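Membrane-bound lytic murein transglycosylase (Agrobacterium tumefaciens, PDB 2PNW) probably cleaves the glycan strands of peptidoglycan (murein) as a membrane-bound lytic transglycosylase, leaving anhydro-muramic acid ends. Local coordinates at residues P30-I35 / L319-D324; A55-L60 / F296-F301. All blocks are in the same frame, centred on the assembly; numbering follows the deposited sequence.

Contact 1. Residues P30-I35 / L319-D324; sequences PAMATI and LMLALD
Ala31 opens the contact by setting its CB 3.7 Å from CD1 of Leu321, methyl against methyl. The small side chain suits this turn of helix 28-39, because it lets the backbone come near the strand: the two CA atoms are 8.2 Å apart. Leu321 reaches across with CG beside its backbone N (chi1 -64°) and CD1 at the far end of an extended branch, so that this one methyl also meets the next helical residue. Met32 lies across it at about a right angle, its CG 4.1 Å from CD1 of Leu321. Beyond that point the methionine chain bends at chi3 and continues among Leu61 and Ala64 of helix 54-66 and Phe78 and Phe79 of helix 72-82; a flexible thioether is well suited to joining three helices in this way. Within the helix, Thr34 OG1 donates to Ala31 O at 2.6 Å, giving that carbonyl a second donor beside Ile35 N. One turn after Ala31, Ile35 points the same way and sends CG1 and CD1 toward the strand. CD1 lies 3.8 Å from CD2 of Leu323 and 4.2 Å from CD1 of Leu321, bridging two leucines that lie two apart and so point to the same face of the strand. No hydrogen bond joins the segments, and every touching residue is buried. With the methyls of Ala31 and Ile35 in contact with those of Leu321 and Leu323, this is a helix laid on the face of a beta-sheet, its axis nearly along the strand (24°); here helix 28-39 lies against strand 316-324 of the 3D domain, a family grouped with the double-psi beta-barrels.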
loop_
_atom_site.group_PDB
_atom_site.type_symbol
_atom_site.label_atom_id
_atom_site.label_comp_id
_atom_site.label_asym_id
_atom_site.label_seq_id
_atom_site.Cartn_x
_atom_site.Cartn_y
_atom_site.Cartn_z
ATOM N N PRO A 30 19.244 4.283 2.635
ATOM C CA PRO A 30 18.636 4.266 3.961
ATOM C C PRO A 30 17.424 3.330 4.079
ATOM O O PRO A 30 17.209 2.765 5.133
ATOM C CB PRO A 30 18.178 5.715 4.176
ATOM C CG PRO A 30 19.028 6.530 3.273
ATOM C CD PRO A 30 19.261 5.648 2.058
ATOM N N ALA A 31 16.614 3.225 3.032
ATOM C CA ALA A 31 15.444 2.341 3.088
ATOM C C ALA A 31 15.905 0.885 3.226
ATOM O O ALA A 31 15.336 0.132 4.019
ATOM C CB ALA A 31 14.567 2.517 1.842
ATOM N N MET A 32 16.922 0.495 2.457
ATOM C CA MET A 32 17.484 -0.874 2.571
ATOM C C MET A 32 18.045 -1.115 3.989
ATOM O O MET A 32 17.901 -2.210 4.556
ATOM C CB MET A 32 18.581 -1.106 1.509
ATOM C CG MET A 32 18.048 -1.388 0.059
ATOM S SD MET A 32 19.337 -2.025 -1.120
ATOM C CE MET A 32 20.297 -0.496 -1.209
ATOM N N ALA A 33 18.689 -0.099 4.573
ATOM C CA ALA A 33 19.131 -0.210 5.982
ATOM C C ALA A 33 17.964 -0.442 6.971
ATOM O O ALA A 33 18.095 -1.201 7.953
ATOM C CB ALA A 33 19.972 1.033 6.386
ATOM N N THR A 34 16.809 0.186 6.727
ATOM C CA THR A 34 15.678 -0.028 7.627
ATOM C C THR A 34 15.146 -1.462 7.473
ATOM O O THR A 34 14.722 -2.069 8.464
ATOM C CB THR A 34 14.487 0.991 7.435
ATOM O OG1 THR A 34 13.917 0.846 6.132
ATOM C CG2 THR A 34 14.965 2.419 7.590
ATOM N N ILE A 35 15.143 -1.972 6.240
ATOM C CA ILE A 35 14.695 -3.362 5.984
ATOM C C ILE A 35 15.641 -4.337 6.687
ATOM O O ILE A 35 15.189 -5.285 7.339
ATOM C CB ILE A 35 14.660 -3.677 4.489
ATOM C CG1 ILE A 35 13.653 -2.746 3.780
ATOM C CG2 ILE A 35 14.167 -5.133 4.259
ATOM C CD1 ILE A 35 13.919 -2.720 2.251
ATOM N N LEU A 319 14.084 3.322 -10.102
ATOM C CA LEU A 319 14.215 2.161 -9.228
ATOM C C LEU A 319 13.488 2.401 -7.918
ATOM O O LEU A 319 13.641 3.460 -7.290
ATOM C CB LEU A 319 15.684 1.876 -8.949
ATOM C CG LEU A 319 15.993 0.528 -8.263
ATOM C CD1 LEU A 319 15.539 -0.670 -9.138
ATOM C CD2 LEU A 319 17.464 0.440 -7.974
ATOM N N MET A 320 12.721 1.399 -7.501
ATOM C CA MET A 320 11.868 1.532 -6.319
ATOM C C MET A 320 12.051 0.291 -5.461
ATOM O O MET A 320 12.665 -0.680 -5.895
ATOM C CB MET A 320 10.395 1.671 -6.756
ATOM C CG MET A 320 10.088 2.850 -7.764
ATOM S SD MET A 320 8.323 2.934 -8.192
ATOM C CE MET A 320 7.812 3.851 -6.736
ATOM N N LEU A 321 11.552 0.322 -4.224
ATOM C CA LEU A 321 11.543 -0.888 -3.420
ATOM C C LEU A 321 10.114 -1.293 -3.137
ATOM O O LEU A 321 9.249 -0.437 -2.936
ATOM C CB LEU A 321 12.300 -0.707 -2.106
ATOM C CG LEU A 321 13.809 -0.433 -2.238
ATOM C CD1 LEU A 321 14.322 0.084 -0.909
ATOM C CD2 LEU A 321 14.546 -1.699 -2.648
ATOM N N ALA A 322 9.877 -2.605 -3.117
ATOM C CA ALA A 322 8.544 -3.143 -2.786
ATOM C C ALA A 322 8.347 -3.083 -1.282
ATOM O O ALA A 322 8.890 -3.912 -0.558
ATOM C CB ALA A 322 8.425 -4.591 -3.276
ATOM N N LEU A 323 7.599 -2.090 -0.800
ATOM C CA LEU A 323 7.523 -1.860 0.642
ATOM C C LEU A 323 6.083 -1.910 1.173
ATOM O O LEU A 323 5.839 -1.631 2.344
ATOM C CB LEU A 323 8.174 -0.509 0.994
ATOM C CG LEU A 323 9.709 -0.486 0.799
ATOM C CD1 LEU A 323 10.171 0.928 1.039
ATOM C CD2 LEU A 323 10.395 -1.458 1.752
ATOM N N ASP A 324 5.124 -2.277 0.317
ATOM C CA ASP A 324 3.733 -2.328 0.782
ATOM C C ASP A 324 2.918 -3.267 -0.100
ATOM O O ASP A 324 3.418 -3.789 -1.081
ATOM C CB ASP A 324 3.110 -0.910 0.769
ATOM C CG ASP A 324 1.866 -0.789 1.679
ATOM O OD1 ASP A 324 1.549 -1.721 2.492
ATOM O OD2 ASP A 324 1.204 0.269 1.583
#

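Contact 2. Residues A55-L60 / F296-F301; sequences AELVSL and FGLPFF
Leu57 meets the turn at Gly297 with both of its methyls, and the closest approaches are to backbone oxygens. CD2 lies 3.4 Å from Phe296 O, while CD1 lies 3.4 Å from Gly297 O. With CG anti to the backbone N (chi1 171°), the branched end is carried off the helix and spread over two successive peptides. Gly297 suits this place twice over: its positive phi of 95° is easily adopted without a side chain, and its bare CA can sit 3.8 Å from Leu57 CD2.

Purely apolar contacts continue from the loop into the first residue of the strand. Leu57 CD1 also touches Leu298 CD2 at 4.2 Å, and one turn further on Leu60 CD2 lies the same distance from Pro299 CG. The proline ring offers a rigid apolar surface where strand 299-304 begins, and Phe79 of helix 72-82 packs on it as well.

No hydrogen bond or salt bridge crosses between the segments. Elsewhere on helix 54-66, Glu56 turns its carboxylate to Arg369, forming a salt bridge through OE2.

A leucine methyl is no conventional hydrogen-bond donor, and Gly297 O is buried here with such a methyl against it and no hydrogen-bonding partner in the model. The chemistry therefore implies attachment by shape and burial of apolar surface, probably at some cost in the unmet carbonyl.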
loop_
_atom_site.group_PDB
_atom_site.type_symbol
_atom_site.label_atom_id
_atom_site.label_comp_id
_atom_site.label_asym_id
_atom_site.label_seq_id
_atom_site.Cartn_x
_atom_site.Cartn_y
_atom_site.Cartn_z
ATOM N N ALA A 55 15.949 -14.389 3.264
ATOM C CA ALA A 55 17.389 -14.646 3.418
ATOM C C ALA A 55 18.208 -14.259 2.184
ATOM O O ALA A 55 19.321 -13.747 2.317
ATOM C CB ALA A 55 17.659 -16.107 3.783
ATOM N N GLU A 56 17.679 -14.509 0.994
ATOM C CA GLU A 56 18.362 -14.109 -0.257
ATOM C C GLU A 56 18.438 -12.579 -0.360
ATOM O O GLU A 56 19.471 -12.015 -0.713
ATOM C CB GLU A 56 17.670 -14.720 -1.481
ATOM C CG GLU A 56 18.013 -16.224 -1.630
ATOM C CD GLU A 56 17.197 -16.975 -2.672
ATOM O OE1 GLU A 56 16.011 -16.650 -2.941
ATOM O OE2 GLU A 56 17.769 -17.923 -3.243
ATOM N N LEU A 57 17.338 -11.919 -0.029
ATOM C CA LEU A 57 17.319 -10.449 0.032
ATOM C C LEU A 57 18.365 -9.909 1.011
ATOM O O LEU A 57 19.054 -8.937 0.714
ATOM C CB LEU A 57 15.936 -9.944 0.434
ATOM C CG LEU A 57 15.790 -8.431 0.757
ATOM C CD1 LEU A 57 16.031 -7.548 -0.467
ATOM C CD2 LEU A 57 14.444 -8.124 1.402
ATOM N N VAL A 58 18.470 -10.530 2.180
ATOM C CA VAL A 58 19.449 -10.109 3.197
ATOM C C VAL A 58 20.870 -10.098 2.627
ATOM O O VAL A 58 21.656 -9.219 2.936
ATOM C CB VAL A 58 19.337 -10.969 4.484
ATOM C CG1 VAL A 58 20.597 -10.844 5.367
ATOM C CG2 VAL A 58 18.098 -10.533 5.274
ATOM N N SER A 59 21.188 -11.028 1.733
ATOM C CA SER A 59 22.529 -11.029 1.169
ATOM C C SER A 59 22.812 -9.727 0.417
ATOM O O SER A 59 23.902 -9.168 0.575
ATOM C CB SER A 59 22.813 -12.280 0.312
ATOM O OG SER A 59 22.054 -12.246 -0.882
ATOM N N LEU A 60 21.825 -9.214 -0.335
ATOM C CA LEU A 60 21.947 -7.902 -1.009
ATOM C C LEU A 60 22.015 -6.741 -0.015
ATOM O O LEU A 60 22.846 -5.833 -0.157
ATOM C CB LEU A 60 20.795 -7.683 -2.000
ATOM C CG LEU A 60 20.758 -6.384 -2.837
ATOM C CD1 LEU A 60 21.971 -6.288 -3.778
ATOM C CD2 LEU A 60 19.495 -6.349 -3.634
ATOM N N PHE A 296 8.595 -8.729 -0.215
ATOM C CA PHE A 296 8.911 -7.343 0.160
ATOM C C PHE A 296 10.415 -7.058 0.188
ATOM O O PHE A 296 11.226 -7.952 0.472
ATOM C CB PHE A 296 8.329 -6.994 1.534
ATOM C CG PHE A 296 6.810 -6.992 1.582
ATOM C CD1 PHE A 296 6.057 -6.485 0.532
ATOM C CD2 PHE A 296 6.153 -7.474 2.702
ATOM C CE1 PHE A 296 4.639 -6.472 0.584
ATOM C CE2 PHE A 296 4.728 -7.465 2.769
ATOM C CZ PHE A 296 3.985 -6.966 1.705
ATOM N N GLY A 297 10.774 -5.811 -0.098
ATOM C CA GLY A 297 12.152 -5.368 0.034
ATOM C C GLY A 297 12.963 -5.443 -1.245
ATOM O O GLY A 297 14.060 -4.911 -1.286
ATOM N N LEU A 298 12.458 -6.135 -2.261
ATOM C CA LEU A 298 13.197 -6.282 -3.515
ATOM C C LEU A 298 13.088 -5.016 -4.366
ATOM O O LEU A 298 12.049 -4.356 -4.335
ATOM C CB LEU A 298 12.661 -7.471 -4.300
ATOM C CG LEU A 298 13.151 -8.790 -3.720
ATOM C CD1 LEU A 298 12.308 -9.902 -4.266
ATOM C CD2 LEU A 298 14.629 -8.966 -4.108
ATOM N N PRO A 299 14.161 -4.667 -5.101
ATOM C CA PRO A 299 14.093 -3.506 -5.994
ATOM C C PRO A 299 13.346 -3.819 -7.284
ATOM O O PRO A 299 13.501 -4.918 -7.847
ATOM C CB PRO A 299 15.584 -3.187 -6.310
ATOM C CG PRO A 299 16.392 -4.099 -5.389
ATOM C CD PRO A 299 15.502 -5.287 -5.123
ATOM N N PHE A 300 12.547 -2.855 -7.732
ATOM C CA PHE A 300 11.846 -2.939 -9.006
ATOM C C PHE A 300 12.147 -1.673 -9.774
ATOM O O PHE A 300 11.954 -0.576 -9.231
ATOM C CB PHE A 300 10.313 -2.994 -8.798
ATOM C CG PHE A 300 9.790 -4.333 -8.313
ATOM C CD1 PHE A 300 9.092 -5.176 -9.179
ATOM C CD2 PHE A 300 9.965 -4.731 -6.989
ATOM C CE1 PHE A 300 8.585 -6.412 -8.728
ATOM C CE2 PHE A 300 9.496 -5.980 -6.530
ATOM C CZ PHE A 300 8.790 -6.810 -7.397
ATOM N N PHE A 301 12.593 -1.812 -11.029
ATOM C CA PHE A 301 12.702 -0.648 -11.916
ATOM C C PHE A 301 11.411 -0.528 -12.720
ATOM O O PHE A 301 11.009 -1.482 -13.400
ATOM C CB PHE A 301 13.921 -0.752 -12.843
ATOM C CG PHE A 301 14.197 0.528 -13.616
ATOM C CD1 PHE A 301 14.925 1.561 -13.047
ATOM C CD2 PHE A 301 13.715 0.683 -14.916
ATOM C CE1 PHE A 301 15.155 2.755 -13.754
ATOM C CE2 PHE A 301 13.939 1.853 -15.617
ATOM C CZ PHE A 301 14.669 2.883 -15.049
#

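Contacts 1 and 2 lie side by side, their centres about 9 Å apart, and pack two successive helices against strand 316-324 and against the loop leading into its antiparallel neighbour, strand 299-304. Ala322 O and Gly297 N, 2.7 Å apart, and Met320 N and Phe300 O, also at 2.7 Å, probably form hydrogen bonds that join the 296-301 and 319-324 segments. On the helix side, Ile35 packs on Leu57, and Met32 and Leu60 both touch Phe78, so apolar packing runs from one contact to the other. Separately, Leu321 CD2 packs on Gly297 O at 3.5 Å. A sulfate, probably from the crystallisation liquor, lies about 6 Å from the side chain of Phe296.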